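Local structure of histone-lysine N-methyltransferase SETMAR (Homo sapiens, 3BO5) at residues E100-L108 with C115-G123; N178-H186 with V258-H267. The protein dimethylates a lysine of histone H3 through the SET methyltransferase domain described here, and in its full-length transposase-fused form takes part in DNA double-strand break repair. The protein carries 2 engineered substitutions. One frame throughout, in Å; residues are numbered along the deposited sequence. Where two conformers were deposited one is given.

Interaction 1 of 2, residues E100-L108 with C115-G123; sequences EPVFECNVL and CRNRVVQKG. With ZN (zinc ion), chain C; ZN (zinc ion), chain B.
E104 pushes its carboxylate into the start of the short 3-10 turn 120-122, where four N-H groups close on it. OE2 takes the backbone N of V120 at 2.7 Å on its syn lone pair; OE1 takes three donors, Q121 NE2 on the anti lone pair, Q121 N on the syn side and V119 N from well above the plane. Such a grip would fix the rotation of the group and probably stabilise its negative charge. Q121 NE2 turns its other hydrogen to C105 O, 2.6 Å away and nearly in line with the carbonyl. C105 holds SG anti to its carbonyl carbon (chi1 -71°), which sets it between two zinc ions, bonding each at 2.4 Å; C115 SG holds one of them at 2.3 Å. This shared thiolate belongs to the triangular three-zinc cluster of the pre-SET domain. R118 lays one guanidinium face over C105 CB, and its NH1 and NH2 both reach N106 O. N117 ND2 bonds F103 O, and N117 O takes C105 N. Packing thins at F103, partly exposed, whose CB points away. On the buried side V120 packs against strands 151-160 and 230-235, while E104 touches V222 of strand 217-223.

Interaction 2 of 2, residues N178-H186 with V258-H267; sequences NYIIAIREH and VSASKERLDH. Engineered in segment 258-267: A260 (natural residue Glu), S261 (natural residue Asp). With SAH (S-adenosyl-L-homocysteine), chain F.
R264 turns one face of its guanidinium to Y179 O and its edge to N178 O, the side chain bending back at chi2 and chi3 to get there. NH2 gives a nearly straight bond to N178 O (2.7 Å, 168°). The same R264 NH2 lies 3.3 Å from SD of the bound S-adenosylhomocysteine, also at the guanidinium edge. NE donates to a water that also bonds I180 O and L265 O, while NH1 is taken by Y247. With an alanine in its place, N178 O is likely to lose its charged donor and a gap to open beside the sulfur. Y179 OH bonds the ligand's carboxylate atom OXT at 2.8 Å. From this pocket, strands 181-185 and 260-266 run away as an antiparallel pair, their directions 156° apart; 181-185 pairs on with 193-199 in the SET-domain sheet, and 260-266 with 288-289. A182 and E263 form a hydrogen-bonded pair with both bonds at 2.8 Å; R184 and engineered S261 form the next. On the face of these residues, L265 CD2 meets A182 CB at 4.0 Å, and E263 OE1 reaches R184 NH2 in a long salt bridge (3.6 Å), their planes almost perpendicular. Two waters bridge them, one held only weakly by R184 NH2, and R184 NE turns to E194. On the other face I183 CD1 meets K262 CG in the conformer given.

Overall arrangement
Interaction 1 comes first along the chain and is complete before the first strand of interaction 2. Their centres stand 22 Å apart, and the two do not meet, their nearest atoms being about 6 Å apart. The first belongs to the pre-SET region with its zinc cluster; the second borders the cofactor pocket. One curled mixed sheet joins them: strand 102-103 pairs with 217-223, which leads through 230-235, 151-160 and 193-199 to 181-185 and 260-266. R223 gives a more direct link, bonding the backbone of E104 and making a salt bridge with E185. The zinc-bound module is thus built onto the same sheet whose far strands reach the methyl-transfer site.

Interaction 1 of 2, residues E100-L108 with C115-G123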
loop_
_atom_site.group_PDB
_atom_site.type_symbol
_atom_site.label_atom_id
_atom_site.label_comp_id
_atom_site.label_asym_id
_atom_site.label_seq_id
_atom_site.Cartn_x
_atom_site.Cartn_y
_atom_site.Cartn_z
ATOM N N GLU A 100 13.105 -2.032 -11.882
ATOM C CA GLU A 100 13.620 -0.665 -11.701
ATOM C C GLU A 100 12.945 0.028 -10.497
ATOM O O GLU A 100 11.721 0.176 -10.465
ATOM C CB GLU A 100 13.380 0.147 -12.962
ATOM C CG GLU A 100 14.109 -0.345 -14.217
ATOM C CD GLU A 100 13.321 -0.029 -15.489
ATOM O OE1 GLU A 100 12.121 0.359 -15.392
ATOM O OE2 GLU A 100 13.896 -0.180 -16.595
ATOM N N PRO A 101 13.751 0.496 -9.544
ATOM C CA PRO A 101 13.192 1.156 -8.357
ATOM C C PRO A 101 12.526 2.481 -8.715
ATOM O O PRO A 101 12.982 3.211 -9.626
ATOM C CB PRO A 101 14.397 1.349 -7.435
ATOM C CG PRO A 101 15.589 1.376 -8.371
ATOM C CD PRO A 101 15.223 0.453 -9.520
ATOM N N VAL A 102 11.426 2.768 -8.034
ATOM C CA VAL A 102 10.646 3.956 -8.290
ATOM C C VAL A 102 10.928 5.023 -7.240
ATOM O O VAL A 102 10.753 4.789 -5.997
ATOM C CB VAL A 102 9.111 3.699 -8.243
ATOM C CG1 VAL A 102 8.309 4.980 -8.407
ATOM C CG2 VAL A 102 8.685 2.649 -9.336
ATOM N N PHE A 103 11.382 6.182 -7.754
ATOM C CA PHE A 103 11.547 7.354 -6.895
ATOM C C PHE A 103 10.651 8.448 -7.397
ATOM O O PHE A 103 10.695 8.754 -8.551
ATOM C CB PHE A 103 13.005 7.829 -6.960
ATOM C CG PHE A 103 13.924 6.901 -6.274
ATOM C CD1 PHE A 103 14.292 7.142 -4.936
ATOM C CD2 PHE A 103 14.445 5.797 -6.964
ATOM C CE1 PHE A 103 15.161 6.256 -4.266
ATOM C CE2 PHE A 103 15.334 4.900 -6.292
ATOM C CZ PHE A 103 15.672 5.152 -4.981
ATOM N N GLU A 104 9.824 8.993 -6.530
ATOM C CA GLU A 104 9.100 10.266 -6.845
ATOM C C GLU A 104 9.969 11.475 -6.516
ATOM O O GLU A 104 10.853 11.424 -5.637
ATOM C CB GLU A 104 7.773 10.359 -6.057
ATOM C CG GLU A 104 6.811 9.314 -6.560
ATOM C CD GLU A 104 5.345 9.599 -6.180
ATOM O OE1 GLU A 104 5.028 10.598 -5.467
ATOM O OE2 GLU A 104 4.565 8.711 -6.596
ATOM N N CYS A 105 9.648 12.612 -7.170
ATOM C CA CYS A 105 10.234 13.874 -6.714
ATOM C C CYS A 105 9.695 14.133 -5.302
ATOM O O CYS A 105 8.628 13.663 -4.936
ATOM C CB CYS A 105 9.928 14.963 -7.708
ATOM S SG CYS A 105 10.842 14.743 -9.168
ATOM N N ASN A 106 10.547 14.756 -4.466
ATOM C CA ASN A 106 10.272 14.856 -3.058
ATOM C C ASN A 106 10.282 16.282 -2.553
ATOM O O ASN A 106 10.233 17.211 -3.319
ATOM C CB ASN A 106 11.171 13.919 -2.263
ATOM C CG ASN A 106 12.619 14.352 -2.256
ATOM O OD1 ASN A 106 12.930 15.510 -2.474
ATOM N ND2 ASN A 106 13.527 13.414 -1.913
ATOM N N VAL A 107 10.300 16.432 -1.227
ATOM C CA VAL A 107 10.146 17.792 -0.687
ATOM C C VAL A 107 11.367 18.677 -1.062
ATOM O O VAL A 107 11.283 19.918 -1.024
ATOM C CB VAL A 107 9.936 17.702 0.836
ATOM C CG1 VAL A 107 11.181 17.191 1.540
ATOM C CG2 VAL A 107 9.414 19.047 1.410
ATOM N N LEU A 108 12.481 18.037 -1.398
ATOM C CA LEU A 108 13.670 18.792 -1.723
ATOM C C LEU A 108 13.867 19.086 -3.194
ATOM O O LEU A 108 14.778 19.911 -3.576
ATOM C CB LEU A 108 14.886 18.091 -1.179
ATOM C CG LEU A 108 14.810 17.962 0.345
ATOM C CD1 LEU A 108 16.155 17.325 0.665
ATOM C CD2 LEU A 108 14.590 19.299 1.083
ATOM N N CYS A 115 4.755 18.541 -10.910
ATOM C CA CYS A 115 5.636 17.657 -11.594
ATOM C C CYS A 115 4.909 16.308 -11.776
ATOM O O CYS A 115 4.292 15.810 -10.844
ATOM C CB CYS A 115 6.889 17.422 -10.720
ATOM S SG CYS A 115 8.035 16.188 -11.388
ATOM N N ARG A 116 5.038 15.728 -12.975
ATOM C CA ARG A 116 4.409 14.425 -13.281
ATOM C C ARG A 116 4.970 13.283 -12.473
ATOM O O ARG A 116 4.321 12.223 -12.443
ATOM C CB ARG A 116 4.489 14.058 -14.760
ATOM C CG ARG A 116 3.468 14.929 -15.515
ATOM C CD ARG A 116 3.888 15.139 -16.964
ATOM N NE ARG A 116 3.829 13.947 -17.804
ATOM C CZ ARG A 116 4.043 13.986 -19.121
ATOM N NH1 ARG A 116 3.978 12.881 -19.844
ATOM N NH2 ARG A 116 4.324 15.148 -19.711
ATOM N N ASN A 117 6.116 13.501 -11.829
ATOM C CA ASN A 117 6.692 12.449 -10.994
ATOM C C ASN A 117 6.337 12.630 -9.518
ATOM O O ASN A 117 7.103 12.153 -8.658
ATOM C CB ASN A 117 8.225 12.353 -11.191
ATOM C CG ASN A 117 8.797 11.075 -10.692
ATOM O OD1 ASN A 117 8.252 10.016 -10.972
ATOM N ND2 ASN A 117 9.951 11.161 -10.025
ATOM N N ARG A 118 5.207 13.290 -9.250
ATOM C CA ARG A 118 4.623 13.376 -7.878
ATOM C C ARG A 118 3.233 12.814 -8.005
ATOM O O ARG A 118 2.369 13.447 -8.640
ATOM C CB ARG A 118 4.569 14.836 -7.387
ATOM C CG ARG A 118 5.936 15.503 -7.379
ATOM C CD ARG A 118 5.751 16.938 -7.053
ATOM N NE ARG A 118 7.008 17.721 -6.958
ATOM C CZ ARG A 118 7.793 17.779 -5.906
ATOM N NH1 ARG A 118 7.586 17.000 -4.861
ATOM N NH2 ARG A 118 8.864 18.620 -5.945
ATOM N N VAL A 119 3.027 11.623 -7.464
ATOM C CA VAL A 119 1.727 10.911 -7.603
ATOM C C VAL A 119 1.380 10.312 -6.256
ATOM O O VAL A 119 0.424 10.796 -5.644
ATOM C CB VAL A 119 1.712 9.869 -8.712
ATOM C CG1 VAL A 119 0.507 8.947 -8.632
ATOM C CG2 VAL A 119 1.773 10.578 -10.043
ATOM N N VAL A 120 2.119 9.317 -5.749
ATOM C CA VAL A 120 1.719 8.725 -4.438
ATOM C C VAL A 120 1.624 9.803 -3.365
ATOM O O VAL A 120 0.719 9.845 -2.505
ATOM C CB VAL A 120 2.737 7.690 -4.073
ATOM C CG1 VAL A 120 2.535 7.129 -2.643
ATOM C CG2 VAL A 120 2.690 6.555 -5.131
ATOM N N GLN A 121 2.566 10.739 -3.452
ATOM C CA GLN A 121 2.592 11.821 -2.471
ATOM C C GLN A 121 1.352 12.688 -2.374
ATOM O O GLN A 121 1.156 13.331 -1.319
ATOM C CB GLN A 121 3.840 12.699 -2.718
ATOM C CG GLN A 121 3.801 13.536 -3.929
ATOM C CD GLN A 121 5.176 14.037 -4.229
ATOM O OE1 GLN A 121 5.454 15.221 -4.032
ATOM N NE2 GLN A 121 6.046 13.154 -4.736
ATOM N N LYS A 122 0.591 12.772 -3.478
ATOM C CA LYS A 122 -0.624 13.572 -3.565
ATOM C C LYS A 122 -1.783 12.991 -2.752
ATOM O O LYS A 122 -2.766 13.671 -2.550
ATOM C CB LYS A 122 -1.057 13.708 -5.032
ATOM C CG LYS A 122 -0.112 14.560 -5.887
ATOM C CD LYS A 122 0.346 15.797 -5.118
ATOM C CE LYS A 122 0.888 16.820 -6.103
ATOM N NZ LYS A 122 1.969 17.707 -5.537
ATOM N N GLY A 123 -1.689 11.723 -2.379
ATOM C CA GLY A 123 -2.732 11.112 -1.527
ATOM C C GLY A 123 -3.920 10.566 -2.278
ATOM O O GLY A 123 -3.850 10.348 -3.527
HETATM ZN ZN ZN C . 10.060 16.612 -10.386
HETATM ZN ZN ZN B . 12.999 15.060 -8.289
#

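Interaction 2 of 2, residues N178-H186 with V258-H267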
loop_
_atom_site.group_PDB
_atom_site.type_symbol
_atom_site.label_atom_id
_atom_site.label_comp_id
_atom_site.label_asym_id
_atom_site.label_seq_id
_atom_site.Cartn_x
_atom_site.Cartn_y
_atom_site.Cartn_z
ATOM N N ASN A 178 -4.601 -10.580 10.331
ATOM C CA ASN A 178 -3.107 -10.496 10.322
ATOM C C ASN A 178 -2.777 -9.363 9.367
ATOM O O ASN A 178 -3.284 -9.411 8.228
ATOM C CB ASN A 178 -2.577 -11.782 9.713
ATOM C CG ASN A 178 -2.936 -13.000 10.551
ATOM O OD1 ASN A 178 -3.869 -13.772 10.217
ATOM N ND2 ASN A 178 -2.268 -13.137 11.654
ATOM N N TYR A 179 -1.974 -8.373 9.803
ATOM C CA TYR A 179 -1.725 -7.224 8.900
ATOM C C TYR A 179 -0.288 -6.928 8.579
ATOM O O TYR A 179 -0.010 -6.072 7.734
ATOM C CB TYR A 179 -2.291 -5.922 9.551
ATOM C CG TYR A 179 -3.752 -5.881 9.874
ATOM C CD1 TYR A 179 -4.195 -6.284 11.116
ATOM C CD2 TYR A 179 -4.673 -5.431 8.950
ATOM C CE1 TYR A 179 -5.570 -6.284 11.403
ATOM C CE2 TYR A 179 -5.997 -5.378 9.193
ATOM C CZ TYR A 179 -6.474 -5.798 10.455
ATOM O OH TYR A 179 -7.805 -5.825 10.790
ATOM N N ILE A 180 0.683 -7.576 9.256
ATOM C CA ILE A 180 2.053 -7.205 8.998
ATOM C C ILE A 180 2.453 -7.636 7.605
ATOM O O ILE A 180 2.100 -8.755 7.171
ATOM C CB ILE A 180 2.999 -7.882 10.028
ATOM C CG1 ILE A 180 2.543 -7.471 11.433
ATOM C CG2 ILE A 180 4.437 -7.445 9.785
ATOM C CD1 ILE A 180 3.505 -8.003 12.505
ATOM N N ILE A 181 3.207 -6.797 6.904
ATOM C CA ILE A 181 3.721 -7.185 5.602
ATOM C C ILE A 181 5.236 -6.987 5.608
ATOM O O ILE A 181 5.786 -6.046 6.251
ATOM C CB ILE A 181 3.081 -6.316 4.428
ATOM C CG1 ILE A 181 3.426 -6.920 3.094
ATOM C CG2 ILE A 181 3.507 -4.836 4.538
ATOM C CD1 ILE A 181 2.625 -6.257 1.906
ATOM N N ALA A 182 5.911 -7.895 4.913
ATOM C CA ALA A 182 7.368 -7.856 4.783
ATOM C C ALA A 182 7.761 -7.578 3.347
ATOM O O ALA A 182 7.367 -8.284 2.419
ATOM C CB ALA A 182 8.012 -9.191 5.244
ATOM N N ILE A 183 8.528 -6.521 3.148
ATOM C CA ILE A 183 8.949 -6.107 1.825
ATOM C C ILE A 183 10.462 -6.355 1.768
ATOM O O ILE A 183 11.210 -5.846 2.568
ATOM C CB ILE A 183 8.690 -4.608 1.570
ATOM C CG1 ILE A 183 7.257 -4.241 1.883
ATOM C CG2 ILE A 183 9.111 -4.192 0.103
ATOM C CD1 ILE A 183 6.264 -5.099 1.099
ATOM N N ARG A 184 10.910 -7.137 0.815
ATOM C CA ARG A 184 12.358 -7.336 0.663
ATOM C C ARG A 184 12.734 -6.949 -0.741
ATOM O O ARG A 184 12.159 -7.466 -1.688
ATOM C CB ARG A 184 12.761 -8.796 0.987
ATOM C CG ARG A 184 12.403 -9.139 2.444
ATOM C CD ARG A 184 13.012 -10.460 2.877
ATOM N NE ARG A 184 12.833 -10.632 4.327
ATOM C CZ ARG A 184 11.723 -11.104 4.905
ATOM N NH1 ARG A 184 11.686 -11.244 6.235
ATOM N NH2 ARG A 184 10.660 -11.442 4.167
ATOM N N GLU A 185 13.681 -6.024 -0.886
ATOM C CA GLU A 185 14.070 -5.574 -2.157
ATOM C C GLU A 185 15.565 -5.922 -2.346
ATOM O O GLU A 185 16.396 -5.552 -1.516
ATOM C CB GLU A 185 13.874 -4.075 -2.239
ATOM C CG GLU A 185 12.385 -3.668 -2.111
ATOM C CD GLU A 185 12.237 -2.193 -1.905
ATOM O OE1 GLU A 185 12.197 -1.763 -0.765
ATOM O OE2 GLU A 185 12.198 -1.440 -2.912
ATOM N N HIS A 186 15.877 -6.614 -3.431
ATOM C CA HIS A 186 17.271 -7.069 -3.664
ATOM C C HIS A 186 17.980 -6.162 -4.623
ATOM O O HIS A 186 17.349 -5.698 -5.572
ATOM C CB HIS A 186 17.276 -8.503 -4.209
ATOM C CG HIS A 186 16.866 -9.528 -3.200
ATOM N ND1 HIS A 186 15.565 -9.659 -2.763
ATOM C CD2 HIS A 186 17.582 -10.475 -2.546
ATOM C CE1 HIS A 186 15.501 -10.624 -1.860
ATOM N NE2 HIS A 186 16.709 -11.145 -1.723
ATOM N N VAL A 258 13.085 -10.736 -9.873
ATOM C CA VAL A 258 13.703 -11.320 -8.666
ATOM C C VAL A 258 13.874 -10.295 -7.540
ATOM O O VAL A 258 14.275 -10.654 -6.426
ATOM C CB VAL A 258 15.096 -11.909 -8.982
ATOM C CG1 VAL A 258 15.018 -12.858 -10.140
ATOM C CG2 VAL A 258 16.020 -10.800 -9.365
ATOM N N SER A 259 13.517 -9.043 -7.836
ATOM C CA SER A 259 13.956 -7.889 -7.060
ATOM C C SER A 259 13.208 -7.588 -5.768
ATOM O O SER A 259 13.807 -6.988 -4.856
ATOM C CB SER A 259 13.908 -6.637 -7.918
ATOM O OG SER A 259 14.803 -6.739 -8.994
ATOM N N ALA A 260 11.911 -7.922 -5.694
ATOM C CA ALA A 260 11.087 -7.386 -4.588
ATOM C C ALA A 260 9.958 -8.276 -4.156
ATOM O O ALA A 260 8.883 -8.257 -4.770
ATOM C CB ALA A 260 10.550 -5.988 -4.926
ATOM N N SER A 261 10.165 -8.989 -3.055
ATOM C CA SER A 261 9.111 -9.839 -2.498
ATOM C C SER A 261 8.257 -8.945 -1.572
ATOM O O SER A 261 8.760 -8.033 -0.924
ATOM C CB SER A 261 9.731 -10.997 -1.729
ATOM O OG SER A 261 10.557 -10.533 -0.698
ATOM N N LYS A 262 6.939 -9.231 -1.515
ATOM C CA LYS A 262 6.021 -8.405 -0.732
ATOM C C LYS A 262 5.058 -9.403 -0.121
ATOM O O LYS A 262 4.121 -9.852 -0.768
ATOM C CB LYS A 262 5.299 -7.344 -1.621
ATOM C CG LYS A 262 6.263 -6.229 -2.193
ATOM C CD LYS A 262 5.958 -5.688 -3.600
ATOM C CE LYS A 262 6.417 -6.659 -4.614
ATOM N NZ LYS A 262 6.895 -6.012 -5.834
ATOM N N GLU A 263 5.360 -9.825 1.121
ATOM C CA GLU A 263 4.630 -10.941 1.723
ATOM C C GLU A 263 3.935 -10.572 3.008
ATOM O O GLU A 263 4.570 -10.105 3.970
ATOM C CB GLU A 263 5.632 -12.039 2.073
ATOM C CG GLU A 263 6.381 -12.441 0.809
ATOM C CD GLU A 263 7.505 -13.390 1.098
ATOM O OE1 GLU A 263 8.531 -12.938 1.635
ATOM O OE2 GLU A 263 7.329 -14.582 0.801
ATOM N N ARG A 264 2.642 -10.870 3.052
ATOM C CA ARG A 264 1.914 -10.723 4.307
ATOM C C ARG A 264 2.261 -11.855 5.264
ATOM O O ARG A 264 2.411 -13.006 4.859
ATOM C CB ARG A 264 0.405 -10.692 4.065
ATOM C CG ARG A 264 0.007 -9.397 3.433
ATOM C CD ARG A 264 -0.257 -8.315 4.476
ATOM N NE ARG A 264 -1.419 -8.489 5.310
ATOM C CZ ARG A 264 -2.616 -7.915 5.066
ATOM N NH1 ARG A 264 -2.733 -7.088 4.024
ATOM N NH2 ARG A 264 -3.637 -8.123 5.880
ATOM N N LEU A 265 2.375 -11.546 6.551
ATOM C CA LEU A 265 2.865 -12.583 7.491
ATOM C C LEU A 265 1.736 -13.014 8.412
ATOM O O LEU A 265 0.827 -12.224 8.713
ATOM C CB LEU A 265 3.968 -11.976 8.358
ATOM C CG LEU A 265 5.148 -11.361 7.575
ATOM C CD1 LEU A 265 6.142 -10.791 8.619
ATOM C CD2 LEU A 265 5.785 -12.287 6.598
ATOM N N ASP A 266 1.811 -14.264 8.885
ATOM C CA ASP A 266 0.885 -14.630 9.951
ATOM C C ASP A 266 1.588 -15.598 10.892
ATOM O O ASP A 266 2.807 -15.844 10.771
ATOM C CB ASP A 266 -0.422 -15.165 9.388
ATOM C CG ASP A 266 -0.348 -16.611 8.943
ATOM O OD1 ASP A 266 0.752 -17.042 8.533
ATOM O OD2 ASP A 266 -1.457 -17.301 8.943
ATOM N N HIS A 267 0.828 -16.092 11.841
ATOM C CA HIS A 267 1.389 -17.065 12.762
ATOM C C HIS A 267 0.595 -18.339 12.649
ATOM O O HIS A 267 -0.644 -18.327 12.498
ATOM C CB HIS A 267 1.282 -16.553 14.185
ATOM C CG HIS A 267 1.852 -17.483 15.213
ATOM N ND1 HIS A 267 3.156 -17.935 15.168
ATOM C CD2 HIS A 267 1.297 -18.034 16.320
ATOM C CE1 HIS A 267 3.378 -18.736 16.200
ATOM N NE2 HIS A 267 2.274 -18.797 16.922
HETATM N N SAH F . -10.865 -8.429 6.663
HETATM C CA SAH F . -9.902 -7.600 7.459
HETATM C CB SAH F . -9.088 -6.631 6.568
HETATM C CG SAH F . -7.941 -7.404 5.894
HETATM S SD SAH F . -6.687 -7.935 7.097
HETATM C C SAH F . -10.693 -6.852 8.555
HETATM O O SAH F . -11.870 -7.122 8.773
HETATM O OXT SAH F . -10.077 -5.946 9.206
HETATM C "C5'" SAH F . -6.517 -9.669 6.628
HETATM C "C4'" SAH F . -7.622 -10.583 7.153
HETATM O "O4'" SAH F . -8.820 -10.443 6.384
HETATM C "C3'" SAH F . -7.289 -12.042 7.036
HETATM O "O3'" SAH F . -6.499 -12.484 8.174
HETATM C "C2'" SAH F . -8.630 -12.714 6.984
HETATM O "O2'" SAH F . -9.308 -12.668 8.254
HETATM C "C1'" SAH F . -9.394 -11.736 6.113
HETATM N N9 SAH F . -9.192 -11.970 4.669
HETATM C C8 SAH F . -8.576 -11.135 3.740
HETATM N N7 SAH F . -8.689 -11.679 2.544
HETATM C C5 SAH F . -9.391 -12.827 2.643
HETATM C C6 SAH F . -9.743 -13.785 1.669
HETATM N N6 SAH F . -9.525 -13.692 0.355
HETATM N N1 SAH F . -10.424 -14.892 2.166
HETATM C C2 SAH F . -10.716 -15.031 3.487
HETATM N N3 SAH F . -10.414 -14.109 4.469
HETATM C C4 SAH F . -9.690 -13.060 3.988
HETATM O O HOH W 1 -0.416 -10.050 7.328
HETATM O O HOH W 2 0.582 -10.202 10.649
HETATM O O HOH W 3 9.207 -10.396 1.570
HETATM O O HOH W 4 8.595 -13.138 4.471
#